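PDB 3EO7: putative Nitroreductase from Anabaena variabilis ATCC 29413, which binds flavin mononucleotide and probably acts as an oxidoreductase of the nitroreductase family. Local coordinates for residues A[35-40]-A[169-174]; A[74-79]-A[200-205]; A[278-283]-A[449-454]; A[351-356]-A[469-474]. One frame throughout, in Å; residues are numbered along the deposited sequence.

Contact 1: A[35-40]-A[169-174]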
loop_
_atom_site.group_PDB
_atom_site.type_symbol
_atom_site.label_atom_id
_atom_site.label_comp_id
_atom_site.label_asym_id
_atom_site.label_seq_id
_atom_site.Cartn_x
_atom_site.Cartn_y
_atom_site.Cartn_z
ATOM N N LYS A 35 4.263 -0.255 26.905
ATOM C CA LYS A 35 3.658 0.627 25.951
ATOM C C LYS A 35 3.227 0.024 24.601
ATOM O O LYS A 35 2.894 0.807 23.728
ATOM C CB LYS A 35 4.624 1.791 25.631
ATOM C CG LYS A 35 4.634 3.000 26.573
ATOM C CD LYS A 35 5.360 4.162 25.823
ATOM C CE LYS A 35 5.282 5.558 26.468
ATOM N NZ LYS A 35 5.907 6.610 25.541
ATOM N N GLN A 36 3.248 -1.311 24.406
ATOM C CA GLN A 36 2.843 -1.847 23.080
ATOM C C GLN A 36 1.441 -1.365 22.834
ATOM O O GLN A 36 0.554 -1.533 23.672
ATOM C CB GLN A 36 2.886 -3.365 22.857
ATOM C CG GLN A 36 2.510 -3.705 21.360
ATOM C CD GLN A 36 2.509 -5.178 20.992
ATOM O OE1 GLN A 36 2.739 -6.038 21.842
ATOM N NE2 GLN A 36 2.251 -5.480 19.710
ATOM N N PRO A 37 1.250 -0.706 21.703
ATOM C CA PRO A 37 -0.054 -0.160 21.390
ATOM C C PRO A 37 -1.141 -1.186 21.118
ATOM O O PRO A 37 -0.886 -2.291 20.609
ATOM C CB PRO A 37 0.208 0.648 20.105
ATOM C CG PRO A 37 1.654 0.764 19.989
ATOM C CD PRO A 37 2.254 -0.381 20.686
ATOM N N VAL A 38 -2.365 -0.764 21.404
ATOM C CA VAL A 38 -3.571 -1.499 21.049
ATOM C C VAL A 38 -3.949 -0.851 19.706
ATOM O O VAL A 38 -4.145 0.364 19.620
ATOM C CB VAL A 38 -4.688 -1.349 22.099
ATOM C CG1 VAL A 38 -5.953 -2.021 21.604
ATOM C CG2 VAL A 38 -4.231 -1.986 23.426
ATOM N N PRO A 39 -3.967 -1.643 18.630
ATOM C CA PRO A 39 -4.117 -1.059 17.291
ATOM C C PRO A 39 -5.571 -0.832 16.860
ATOM O O PRO A 39 -5.965 -1.163 15.743
ATOM C CB PRO A 39 -3.380 -2.092 16.428
ATOM C CG PRO A 39 -3.715 -3.375 17.077
ATOM C CD PRO A 39 -3.820 -3.105 18.564
ATOM N N PHE A 40 -6.367 -0.276 17.759
ATOM C CA PHE A 40 -7.752 0.052 17.465
ATOM C C PHE A 40 -8.044 1.363 18.189
ATOM O O PHE A 40 -7.478 1.606 19.257
ATOM C CB PHE A 40 -8.710 -1.018 18.027
ATOM C CG PHE A 40 -8.331 -2.441 17.695
ATOM C CD1 PHE A 40 -8.574 -2.974 16.423
ATOM C CD2 PHE A 40 -7.727 -3.244 18.646
ATOM C CE1 PHE A 40 -8.247 -4.307 16.127
ATOM C CE2 PHE A 40 -7.383 -4.553 18.350
ATOM C CZ PHE A 40 -7.631 -5.069 17.079
ATOM N N VAL A 169 -1.627 6.126 12.546
ATOM C CA VAL A 169 -1.414 6.377 13.986
ATOM C C VAL A 169 0.067 6.002 14.160
ATOM O O VAL A 169 0.463 4.813 14.197
ATOM C CB VAL A 169 -2.344 5.546 14.889
ATOM C CG1 VAL A 169 -2.031 5.829 16.333
ATOM C CG2 VAL A 169 -3.830 5.854 14.573
ATOM N N PHE A 170 0.902 7.031 14.197
ATOM C CA PHE A 170 2.345 6.843 14.070
ATOM C C PHE A 170 2.969 5.873 15.050
ATOM O O PHE A 170 3.762 5.011 14.650
ATOM C CB PHE A 170 3.063 8.182 14.180
ATOM C CG PHE A 170 2.499 9.247 13.270
ATOM C CD1 PHE A 170 2.456 9.071 11.872
ATOM C CD2 PHE A 170 2.020 10.417 13.801
ATOM C CE1 PHE A 170 1.933 10.059 11.061
ATOM C CE2 PHE A 170 1.488 11.396 12.976
ATOM C CZ PHE A 170 1.447 11.200 11.618
ATOM N N TYR A 171 2.607 6.021 16.317
ATOM C CA TYR A 171 3.234 5.211 17.350
ATOM C C TYR A 171 2.991 3.723 17.188
ATOM O O TYR A 171 3.776 2.918 17.690
ATOM C CB TYR A 171 2.828 5.681 18.727
ATOM C CG TYR A 171 3.642 5.044 19.834
ATOM C CD1 TYR A 171 5.002 5.343 19.961
ATOM C CD2 TYR A 171 3.071 4.177 20.738
ATOM C CE1 TYR A 171 5.760 4.785 20.953
ATOM C CE2 TYR A 171 3.838 3.619 21.747
ATOM C CZ TYR A 171 5.169 3.946 21.851
ATOM O OH TYR A 171 5.966 3.392 22.831
ATOM N N ARG A 172 1.883 3.343 16.543
ATOM C CA ARG A 172 1.606 1.928 16.352
ATOM C C ARG A 172 2.811 1.212 15.692
ATOM O O ARG A 172 3.143 0.076 16.072
ATOM C CB ARG A 172 0.334 1.732 15.534
ATOM C CG ARG A 172 -0.934 2.096 16.287
ATOM C CD ARG A 172 -2.109 1.741 15.398
ATOM N NE ARG A 172 -3.340 2.181 16.006
ATOM C CZ ARG A 172 -4.516 2.201 15.392
ATOM N NH1 ARG A 172 -4.610 1.760 14.146
ATOM N NH2 ARG A 172 -5.589 2.690 16.033
ATOM N N SER A 173 3.450 1.880 14.728
ATOM C CA SER A 173 4.627 1.327 14.049
ATOM C C SER A 173 5.916 1.796 14.711
ATOM O O SER A 173 6.841 1.006 14.877
ATOM C CB SER A 173 4.629 1.680 12.564
ATOM O OG SER A 173 3.562 1.043 11.903
ATOM N N ALA A 174 5.962 3.063 15.126
ATOM C CA ALA A 174 7.189 3.637 15.723
ATOM C C ALA A 174 7.608 2.919 17.010
ATOM O O ALA A 174 8.786 2.908 17.383
ATOM C CB ALA A 174 7.038 5.173 15.949
HETATM O O HOH W 1 -3.118 2.775 18.825
#
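Different first torsions send Y171 to K35 and P37, and R172 to P39 and F40. In Y171, CG stands opposite the backbone N (chi1 -169°). In R172, CG stands opposite the carbonyl carbon (chi1 -71°), and the chain runs extended to NE. The hydroxyl of Y171 presses on the aliphatic part of K35, with Y171 OH 3.1 Å from K35 CD, and the two side chains cross at about a right angle. The backbone O of K35 comes to the edge of the tyrosine ring. P37 CG touches Y171 CD2 at 3.8 Å and also rests on the helix backbone at R172 CA. The R172 guanidinium lies between two layers. The C atom of P39 sits 3.5 Å above the centre of one face, with F40 N nearer the rim. V169 CG2 lies 3.8 Å above the other face. A water in the guanidinium plane accepts from R172 NE (2.9 Å) and donates to V38 O (2.7 Å), so the polar link to the loop is indirect. R172 NH1 forms a salt bridge with E110. Replacing R172 by an alanine would probably leave E110 without its charge mate and the P39-F40 peptide without the flat group beside it. The arrangement is an inverse gamma turn, centred on P39, laid over an arginine in the first turn of helix 170-177, a helix of the first nitroreductase-family region.

Contact 2: A[74-79]-A[200-205]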
loop_
_atom_site.group_PDB
_atom_site.type_symbol
_atom_site.label_atom_id
_atom_site.label_comp_id
_atom_site.label_asym_id
_atom_site.label_seq_id
_atom_site.Cartn_x
_atom_site.Cartn_y
_atom_site.Cartn_z
ATOM N N LEU A 74 -21.393 -1.658 1.214
ATOM C CA LEU A 74 -20.456 -0.934 2.108
ATOM C C LEU A 74 -19.787 -1.900 3.107
ATOM O O LEU A 74 -18.586 -1.832 3.375
ATOM C CB LEU A 74 -21.193 0.182 2.897
ATOM C CG LEU A 74 -20.252 1.008 3.823
ATOM C CD1 LEU A 74 -19.168 1.724 2.999
ATOM C CD2 LEU A 74 -21.085 1.990 4.706
ATOM N N SER A 75 -20.583 -2.810 3.652
ATOM C CA SER A 75 -20.094 -3.795 4.631
ATOM C C SER A 75 -19.000 -4.664 4.011
ATOM O O SER A 75 -17.916 -4.869 4.582
ATOM C CB SER A 75 -21.267 -4.649 5.128
ATOM O OG SER A 75 -20.834 -5.660 6.021
ATOM N N ARG A 76 -19.273 -5.166 2.822
ATOM C CA ARG A 76 -18.308 -5.999 2.106
ATOM C C ARG A 76 -17.060 -5.243 1.672
ATOM O O ARG A 76 -15.936 -5.771 1.777
ATOM C CB ARG A 76 -19.000 -6.669 0.909
ATOM C CG ARG A 76 -18.163 -7.669 0.111
ATOM C CD ARG A 76 -18.954 -8.216 -1.096
ATOM N NE ARG A 76 -20.271 -8.701 -0.688
ATOM C CZ ARG A 76 -20.540 -9.939 -0.274
ATOM N NH1 ARG A 76 -19.578 -10.867 -0.214
ATOM N NH2 ARG A 76 -21.795 -10.253 0.081
ATOM N N LEU A 77 -17.235 -4.005 1.187
ATOM C CA LEU A 77 -16.117 -3.183 0.782
ATOM C C LEU A 77 -15.155 -2.996 1.960
ATOM O O LEU A 77 -13.948 -3.228 1.843
ATOM C CB LEU A 77 -16.606 -1.826 0.232
ATOM C CG LEU A 77 -15.542 -0.919 -0.407
ATOM C CD1 LEU A 77 -16.217 0.070 -1.395
ATOM C CD2 LEU A 77 -14.738 -0.193 0.670
ATOM N N LEU A 78 -15.708 -2.689 3.125
ATOM C CA LEU A 78 -14.867 -2.428 4.293
ATOM C C LEU A 78 -14.232 -3.706 4.810
ATOM O O LEU A 78 -13.033 -3.735 5.138
ATOM C CB LEU A 78 -15.641 -1.701 5.362
ATOM C CG LEU A 78 -16.002 -0.222 5.098
ATOM C CD1 LEU A 78 -17.067 0.277 6.096
ATOM C CD2 LEU A 78 -14.716 0.606 5.158
ATOM N N PHE A 79 -15.016 -4.774 4.851
ATOM C CA PHE A 79 -14.510 -6.043 5.393
ATOM C C PHE A 79 -13.379 -6.645 4.565
ATOM O O PHE A 79 -12.388 -7.163 5.101
ATOM C CB PHE A 79 -15.634 -7.049 5.570
ATOM C CG PHE A 79 -15.190 -8.260 6.311
ATOM C CD1 PHE A 79 -14.880 -8.161 7.677
ATOM C CD2 PHE A 79 -14.983 -9.459 5.652
ATOM C CE1 PHE A 79 -14.412 -9.250 8.373
ATOM C CE2 PHE A 79 -14.519 -10.570 6.353
ATOM C CZ PHE A 79 -14.224 -10.456 7.709
ATOM N N ALA A 200 -13.559 -2.529 -3.828
ATOM C CA ALA A 200 -14.472 -1.608 -4.513
ATOM C C ALA A 200 -14.955 -2.257 -5.797
ATOM O O ALA A 200 -16.168 -2.285 -6.043
ATOM C CB ALA A 200 -13.775 -0.294 -4.777
ATOM N N ALA A 201 -14.046 -2.828 -6.602
ATOM C CA ALA A 201 -14.466 -3.482 -7.841
ATOM C C ALA A 201 -15.540 -4.532 -7.567
ATOM O O ALA A 201 -16.554 -4.614 -8.287
ATOM C CB ALA A 201 -13.262 -4.115 -8.582
ATOM N N ILE A 202 -15.310 -5.316 -6.522
ATOM C CA ILE A 202 -16.215 -6.410 -6.113
ATOM C C ILE A 202 -17.613 -5.879 -5.806
ATOM O O ILE A 202 -18.609 -6.543 -6.106
ATOM C CB ILE A 202 -15.638 -7.207 -4.890
ATOM C CG1 ILE A 202 -14.399 -8.026 -5.312
ATOM C CG2 ILE A 202 -16.690 -8.165 -4.273
ATOM C CD1 ILE A 202 -13.530 -8.503 -4.136
ATOM N N THR A 203 -17.678 -4.664 -5.270
ATOM C CA THR A 203 -18.916 -4.027 -4.840
ATOM C C THR A 203 -19.404 -2.872 -5.759
ATOM O O THR A 203 -20.229 -2.054 -5.362
ATOM C CB THR A 203 -18.803 -3.561 -3.385
ATOM O OG1 THR A 203 -17.685 -2.701 -3.245
ATOM C CG2 THR A 203 -18.658 -4.776 -2.416
ATOM N N ASP A 204 -18.930 -2.858 -6.996
ATOM C CA ASP A 204 -19.326 -1.858 -7.996
ATOM C C ASP A 204 -19.070 -0.409 -7.593
ATOM O O ASP A 204 -19.874 0.483 -7.863
ATOM C CB ASP A 204 -20.778 -2.067 -8.436
ATOM C CG ASP A 204 -20.985 -3.385 -9.098
ATOM O OD1 ASP A 204 -20.242 -3.708 -10.038
ATOM O OD2 ASP A 204 -21.906 -4.086 -8.675
ATOM N N TYR A 205 -17.946 -0.218 -6.922
ATOM C CA TYR A 205 -17.444 1.103 -6.532
ATOM C C TYR A 205 -16.096 1.302 -7.207
ATOM O O TYR A 205 -15.440 0.327 -7.624
ATOM C CB TYR A 205 -17.250 1.209 -5.019
ATOM C CG TYR A 205 -18.464 1.704 -4.282
ATOM C CD1 TYR A 205 -18.738 3.060 -4.250
ATOM C CD2 TYR A 205 -19.335 0.847 -3.650
ATOM C CE1 TYR A 205 -19.831 3.559 -3.604
ATOM C CE2 TYR A 205 -20.455 1.351 -2.976
ATOM C CZ TYR A 205 -20.680 2.711 -2.966
ATOM O OH TYR A 205 -21.762 3.285 -2.337
#
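Segment 74-79 of helix 66-82 passes the C-terminal end of helix 181-202, with the CA atoms of L77 and A200 5.8 Å apart. That end is closed by a Schellman motif. Y205 N bonds back to A200 O, D204 N bonds to A201 O, and D204 is the C-prime residue with positive phi. The chain then enters strand 205-207, an outer strand of the antiparallel sheet. No hydrogen bond crosses the contact; it is made by van der Waals packing. In L77, CG is anti to the backbone N (chi1 -172°), and this carries CD1 into the turn. There L77 CD1 meets T203 OG1 at 3.6 Å, A200 CA at 3.9 Å and Y205 CD2 at 3.9 Å. The side chains of L77 and Y205 cross at about a right angle. T203 OG1 itself is hydrogen-bonded to S199 O. R76 works with its aliphatic part. R76 CD lies 3.7 Å from T203 CG2 and 3.9 Å from I202 CG2. The chain bends at chi3, and R76 NH1 goes on to a salt bridge with E328 of helix 325-333, a helix that I202 also touches. On the sheet side, L77 packs on I164 of strand 162-169. Within the Schellman turn, A200 O takes two backbone bonds, and T203 N and Y205 N reach it from opposite faces of its plane.

Contact 3: A[278-283]-A[449-454]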
loop_
_atom_site.group_PDB
_atom_site.type_symbol
_atom_site.label_atom_id
_atom_site.label_comp_id
_atom_site.label_asym_id
_atom_site.label_seq_id
_atom_site.Cartn_x
_atom_site.Cartn_y
_atom_site.Cartn_z
ATOM N N THR A 278 6.212 17.501 5.245
ATOM C CA THR A 278 5.809 17.022 3.934
ATOM C C THR A 278 4.358 17.418 3.687
ATOM O O THR A 278 3.683 16.883 2.800
ATOM C CB THR A 278 5.973 15.510 3.748
ATOM O OG1 THR A 278 5.423 14.794 4.859
ATOM C CG2 THR A 278 7.470 15.156 3.573
ATOM N N GLN A 279 3.863 18.366 4.450
ATOM C CA GLN A 279 2.500 18.776 4.245
ATOM C C GLN A 279 2.314 19.693 3.043
ATOM O O GLN A 279 3.267 20.257 2.463
ATOM C CB GLN A 279 1.891 19.373 5.553
ATOM C CG GLN A 279 2.603 20.489 6.126
ATOM C CD GLN A 279 2.008 20.966 7.463
ATOM O OE1 GLN A 279 0.841 21.397 7.519
ATOM N NE2 GLN A 279 2.836 20.952 8.528
ATOM N N ILE A 280 1.064 19.786 2.635
ATOM C CA ILE A 280 0.630 20.729 1.647
ATOM C C ILE A 280 -0.210 21.771 2.363
ATOM O O ILE A 280 -1.013 21.458 3.252
ATOM C CB ILE A 280 -0.169 20.058 0.553
ATOM C CG1 ILE A 280 0.794 19.295 -0.369
ATOM C CG2 ILE A 280 -0.958 21.075 -0.269
ATOM C CD1 ILE A 280 0.107 18.435 -1.415
ATOM N N SER A 281 -0.041 23.022 1.937
ATOM C CA SER A 281 -0.803 24.142 2.516
ATOM C C SER A 281 -1.675 24.841 1.472
ATOM O O SER A 281 -1.504 24.622 0.271
ATOM C CB SER A 281 0.197 25.127 3.081
ATOM O OG SER A 281 0.954 24.447 4.053
ATOM N N ALA A 282 -2.604 25.671 1.944
ATOM C CA ALA A 282 -3.477 26.430 1.041
ATOM C C ALA A 282 -2.619 27.220 0.066
ATOM O O ALA A 282 -1.497 27.638 0.393
ATOM C CB ALA A 282 -4.403 27.352 1.823
ATOM N N SER A 283 -3.140 27.398 -1.145
ATOM C CA SER A 283 -2.425 28.112 -2.184
ATOM C C SER A 283 -2.511 29.627 -1.957
ATOM O O SER A 283 -3.563 30.147 -1.581
ATOM C CB SER A 283 -2.958 27.698 -3.569
ATOM O OG SER A 283 -4.375 27.552 -3.552
ATOM N N GLY A 449 8.105 17.189 -4.685
ATOM C CA GLY A 449 8.647 17.644 -3.427
ATOM C C GLY A 449 8.878 16.492 -2.460
ATOM O O GLY A 449 8.782 15.303 -2.824
ATOM N N ASP A 450 9.189 16.824 -1.211
ATOM C CA ASP A 450 9.499 15.796 -0.227
ATOM C C ASP A 450 8.349 14.856 0.069
ATOM O O ASP A 450 8.574 13.726 0.443
ATOM C CB ASP A 450 10.042 16.414 1.052
ATOM C CG ASP A 450 11.370 17.087 0.816
ATOM O OD1 ASP A 450 12.339 16.348 0.527
ATOM O OD2 ASP A 450 11.413 18.333 0.926
ATOM N N ARG A 451 7.126 15.350 -0.096
ATOM C CA ARG A 451 5.914 14.522 0.087
ATOM C C ARG A 451 5.882 13.319 -0.850
ATOM O O ARG A 451 5.166 12.364 -0.602
ATOM C CB ARG A 451 4.679 15.396 -0.099
ATOM C CG ARG A 451 3.312 14.716 0.133
ATOM C CD ARG A 451 2.234 15.683 -0.322
ATOM N NE ARG A 451 0.826 15.324 -0.012
ATOM C CZ ARG A 451 0.192 15.719 1.106
ATOM N NH1 ARG A 451 0.837 16.407 2.050
ATOM N NH2 ARG A 451 -1.083 15.434 1.277
ATOM N N VAL A 452 6.665 13.346 -1.932
ATOM C CA VAL A 452 6.711 12.210 -2.853
ATOM C C VAL A 452 7.103 10.929 -2.111
ATOM O O VAL A 452 6.708 9.832 -2.513
ATOM C CB VAL A 452 7.691 12.424 -4.047
ATOM C CG1 VAL A 452 9.177 12.240 -3.613
ATOM C CG2 VAL A 452 7.293 11.464 -5.243
ATOM N N TYR A 453 7.830 11.064 -0.998
ATOM C CA TYR A 453 8.237 9.909 -0.221
ATOM C C TYR A 453 7.027 9.083 0.192
ATOM O O TYR A 453 7.074 7.833 0.154
ATOM C CB TYR A 453 9.043 10.352 1.009
ATOM C CG TYR A 453 9.928 9.256 1.568
ATOM C CD1 TYR A 453 11.191 9.039 1.063
ATOM C CD2 TYR A 453 9.492 8.461 2.607
ATOM C CE1 TYR A 453 12.034 8.047 1.578
ATOM C CE2 TYR A 453 10.317 7.502 3.156
ATOM C CZ TYR A 453 11.587 7.284 2.606
ATOM O OH TYR A 453 12.385 6.329 3.151
ATOM N N ARG A 454 5.961 9.763 0.637
ATOM C CA ARG A 454 4.714 9.081 0.983
ATOM C C ARG A 454 4.154 8.328 -0.235
ATOM O O ARG A 454 3.779 7.182 -0.154
ATOM C CB ARG A 454 3.637 10.096 1.376
ATOM C CG ARG A 454 3.966 10.971 2.524
ATOM C CD ARG A 454 2.694 11.788 2.836
ATOM N NE ARG A 454 2.969 12.851 3.764
ATOM C CZ ARG A 454 2.048 13.711 4.220
ATOM N NH1 ARG A 454 0.786 13.608 3.819
ATOM N NH2 ARG A 454 2.404 14.649 5.074
#
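Hydrogen bonds from two arginines hold T278. R451 NH1 donates to T278 O over 3.0 Å at an N-H...O angle of 148°. The bond lies in the carbonyl plane and uses a lone pair of the oxygen, and the oxygen is also close to the plane of the guanidinium. R454 NH2 donates to T278 OG1 over 3.0 Å, with the hydroxyl tilted from the guanidinium plane. R454 NE adds a weak bond to the same oxygen. The hydroxyl lies between the backbone N and carbonyl carbon of T278 (chi1 48°), and this turns it to R454. T278 OG1 is also bonded to F274 O. Charge pairing comes from D215, which lies outside the two segments. D215 OD1 forms a salt bridge with R451 NH1, and D215 OD2 forms one with R454 NH1. This shared carboxylate would help the two guanidinium groups to lie close, with R454 NH1 3.2 Å above the R451 plane. Van der Waals contacts complete the arrangement. I280 CD1 lies 3.5 Å above the opposite face of the R451 guanidinium, offset toward the rim. T278 CG2 packs on D450 CB at 3.8 Å. A leucine in place of R451 would probably leave T278 O without this donor and D215 with one charge mate fewer. A type I beta turn from G449 to V452 leads into helix 452-473. The loop 278-283, which follows helix 270-276, lies across this turn, and Y182 of helix 181-202 packs on both T278 and R454.

Contact 4: A[351-356]-A[469-474]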
loop_
_atom_site.group_PDB
_atom_site.type_symbol
_atom_site.label_atom_id
_atom_site.label_comp_id
_atom_site.label_asym_id
_atom_site.label_seq_id
_atom_site.Cartn_x
_atom_site.Cartn_y
_atom_site.Cartn_z
ATOM N N LYS A 351 4.933 -14.958 -14.715
ATOM C CA LYS A 351 4.261 -14.079 -15.686
ATOM C C LYS A 351 2.848 -13.697 -15.233
ATOM O O LYS A 351 2.428 -12.546 -15.414
ATOM C CB LYS A 351 4.216 -14.690 -17.077
ATOM C CG LYS A 351 5.567 -14.669 -17.800
ATOM C CD LYS A 351 5.521 -15.292 -19.198
ATOM C CE LYS A 351 5.310 -16.791 -19.157
ATOM N NZ LYS A 351 5.423 -17.400 -20.550
ATOM N N ALA A 352 2.113 -14.657 -14.677
ATOM C CA ALA A 352 0.736 -14.406 -14.217
ATOM C C ALA A 352 0.728 -13.365 -13.083
ATOM O O ALA A 352 -0.120 -12.452 -13.083
ATOM C CB ALA A 352 0.053 -15.710 -13.803
ATOM N N LEU A 353 1.671 -13.494 -12.135
ATOM C CA LEU A 353 1.799 -12.532 -11.025
ATOM C C LEU A 353 2.039 -11.125 -11.561
ATOM O O LEU A 353 1.396 -10.159 -11.131
ATOM C CB LEU A 353 2.939 -12.917 -10.079
ATOM C CG LEU A 353 2.864 -14.267 -9.408
ATOM C CD1 LEU A 353 4.097 -14.470 -8.514
ATOM C CD2 LEU A 353 1.572 -14.367 -8.643
ATOM N N LEU A 354 2.969 -11.017 -12.520
ATOM C CA LEU A 354 3.305 -9.719 -13.101
ATOM C C LEU A 354 2.126 -9.148 -13.887
ATOM O O LEU A 354 1.905 -7.933 -13.908
ATOM C CB LEU A 354 4.541 -9.830 -13.988
ATOM C CG LEU A 354 5.844 -10.204 -13.284
ATOM C CD1 LEU A 354 7.022 -10.373 -14.324
ATOM C CD2 LEU A 354 6.167 -9.165 -12.200
ATOM N N ASP A 355 1.399 -10.015 -14.562
ATOM C CA ASP A 355 0.262 -9.580 -15.367
ATOM C C ASP A 355 -0.826 -8.948 -14.499
ATOM O O ASP A 355 -1.320 -7.875 -14.807
ATOM C CB ASP A 355 -0.316 -10.771 -16.137
ATOM C CG ASP A 355 -1.395 -10.355 -17.118
ATOM O OD1 ASP A 355 -1.070 -9.660 -18.096
ATOM O OD2 ASP A 355 -2.569 -10.760 -16.903
ATOM N N PHE A 356 -1.165 -9.608 -13.396
ATOM C CA PHE A 356 -2.211 -9.102 -12.521
ATOM C C PHE A 356 -1.762 -7.801 -11.845
ATOM O O PHE A 356 -2.553 -6.900 -11.629
ATOM C CB PHE A 356 -2.643 -10.123 -11.497
ATOM C CG PHE A 356 -3.666 -9.580 -10.540
ATOM C CD1 PHE A 356 -4.951 -9.319 -10.996
ATOM C CD2 PHE A 356 -3.373 -9.324 -9.225
ATOM C CE1 PHE A 356 -5.923 -8.796 -10.146
ATOM C CE2 PHE A 356 -4.361 -8.812 -8.351
ATOM C CZ PHE A 356 -5.631 -8.538 -8.828
ATOM N N LEU A 469 -1.882 -11.022 -3.418
ATOM C CA LEU A 469 -3.171 -11.644 -3.744
ATOM C C LEU A 469 -3.017 -12.608 -4.917
ATOM O O LEU A 469 -3.500 -13.758 -4.856
ATOM C CB LEU A 469 -4.219 -10.571 -4.003
ATOM C CG LEU A 469 -4.680 -9.788 -2.759
ATOM C CD1 LEU A 469 -5.581 -8.590 -3.163
ATOM C CD2 LEU A 469 -5.361 -10.715 -1.739
ATOM N N ALA A 470 -2.308 -12.188 -5.950
ATOM C CA ALA A 470 -2.062 -13.079 -7.086
ATOM C C ALA A 470 -1.322 -14.354 -6.660
ATOM O O ALA A 470 -1.667 -15.453 -7.111
ATOM C CB ALA A 470 -1.327 -12.360 -8.229
ATOM N N ALA A 471 -0.319 -14.211 -5.805
ATOM C CA ALA A 471 0.467 -15.347 -5.338
ATOM C C ALA A 471 -0.440 -16.322 -4.628
ATOM O O ALA A 471 -0.426 -17.508 -4.914
ATOM C CB ALA A 471 1.622 -14.883 -4.385
ATOM N N ILE A 472 -1.229 -15.829 -3.677
ATOM C CA ILE A 472 -2.140 -16.682 -2.920
ATOM C C ILE A 472 -3.172 -17.356 -3.822
ATOM O O ILE A 472 -3.434 -18.546 -3.662
ATOM C CB ILE A 472 -2.830 -15.899 -1.779
ATOM C CG1 ILE A 472 -1.786 -15.394 -0.761
ATOM C CG2 ILE A 472 -3.979 -16.760 -1.148
ATOM C CD1 ILE A 472 -0.880 -16.477 -0.140
ATOM N N GLN A 473 -3.729 -16.627 -4.793
ATOM C CA GLN A 473 -4.653 -17.217 -5.754
ATOM C C GLN A 473 -4.050 -18.389 -6.511
ATOM O O GLN A 473 -4.742 -19.354 -6.797
ATOM C CB GLN A 473 -5.113 -16.166 -6.746
ATOM C CG GLN A 473 -6.006 -16.650 -7.908
ATOM C CD GLN A 473 -7.317 -17.273 -7.478
ATOM O OE1 GLN A 473 -7.817 -17.017 -6.382
ATOM N NE2 GLN A 473 -7.904 -18.090 -8.369
ATOM N N LEU A 474 -2.760 -18.290 -6.821
ATOM C CA LEU A 474 -2.006 -19.334 -7.518
ATOM C C LEU A 474 -1.377 -20.394 -6.595
ATOM O O LEU A 474 -0.544 -21.172 -7.058
ATOM C CB LEU A 474 -0.933 -18.696 -8.406
ATOM C CG LEU A 474 -1.449 -17.775 -9.535
ATOM C CD1 LEU A 474 -0.295 -17.359 -10.428
ATOM C CD2 LEU A 474 -2.529 -18.420 -10.359
#
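A352 and L353 open the contact with the end of helix 452-473. The axes of segments 351-356 and 469-473 approach to 9.3 Å, and their directions differ by 140°, so they run obliquely antiparallel. A352 CB meets L474 CD1 at 3.8 Å. L474 is the first residue past the helix, and its side chain lies back against the facing helix. L353 follows. Its CG stands opposite the carbonyl carbon (chi1 -59°), which lets CD2 reach the other helix. L353 CD2 lies on the helix backbone, 3.4 Å from A471 N and 3.5 Å from A470 C. L353 CD2 also touches A470 CB at 3.6 Å and L474 CD1 at 4.0 Å. The small side chains of A470 and A471 probably allow this close approach. One turn on from A352, F356 has its CG opposite the backbone N (chi1 177°). F356 CD2 reaches A470 CB at 3.8 Å. A470 CB is therefore touched by both L353 and F356. The F356 ring has further partners. R466 makes a cation-pi contact with it, and Y363 meets it edge-to-face. L198 of helix 181-202 also packs on it. L353 and A471 both touch L507 of strand 500-508. The arrangement is helix-on-helix packing with small alanines at the interface, joined to a beta strand, within the second nitroreductase-family region of the chain.

In the fold
Contacts 1 and 2 each bring one segment from the first nitroreductase-family region, and their segments alternate along the chain. Helices 170-177 and 181-202 follow each other and link them, though the contacts' nearest atoms are about 11 Å apart. Contacts 3 and 4 use the two ends of helix 452-473. Their centres are 33 Å apart, on opposite sides of the chain's centre. Helix 181-202 joins the two regions: it carries contact 2 at its end and packs on residues of contacts 1, 3 and 4. None of the four contacts touches another. The FMN lies about 11 Å from the side chain of P39, 12 Å from that of A471 and 14 Å from that of R454.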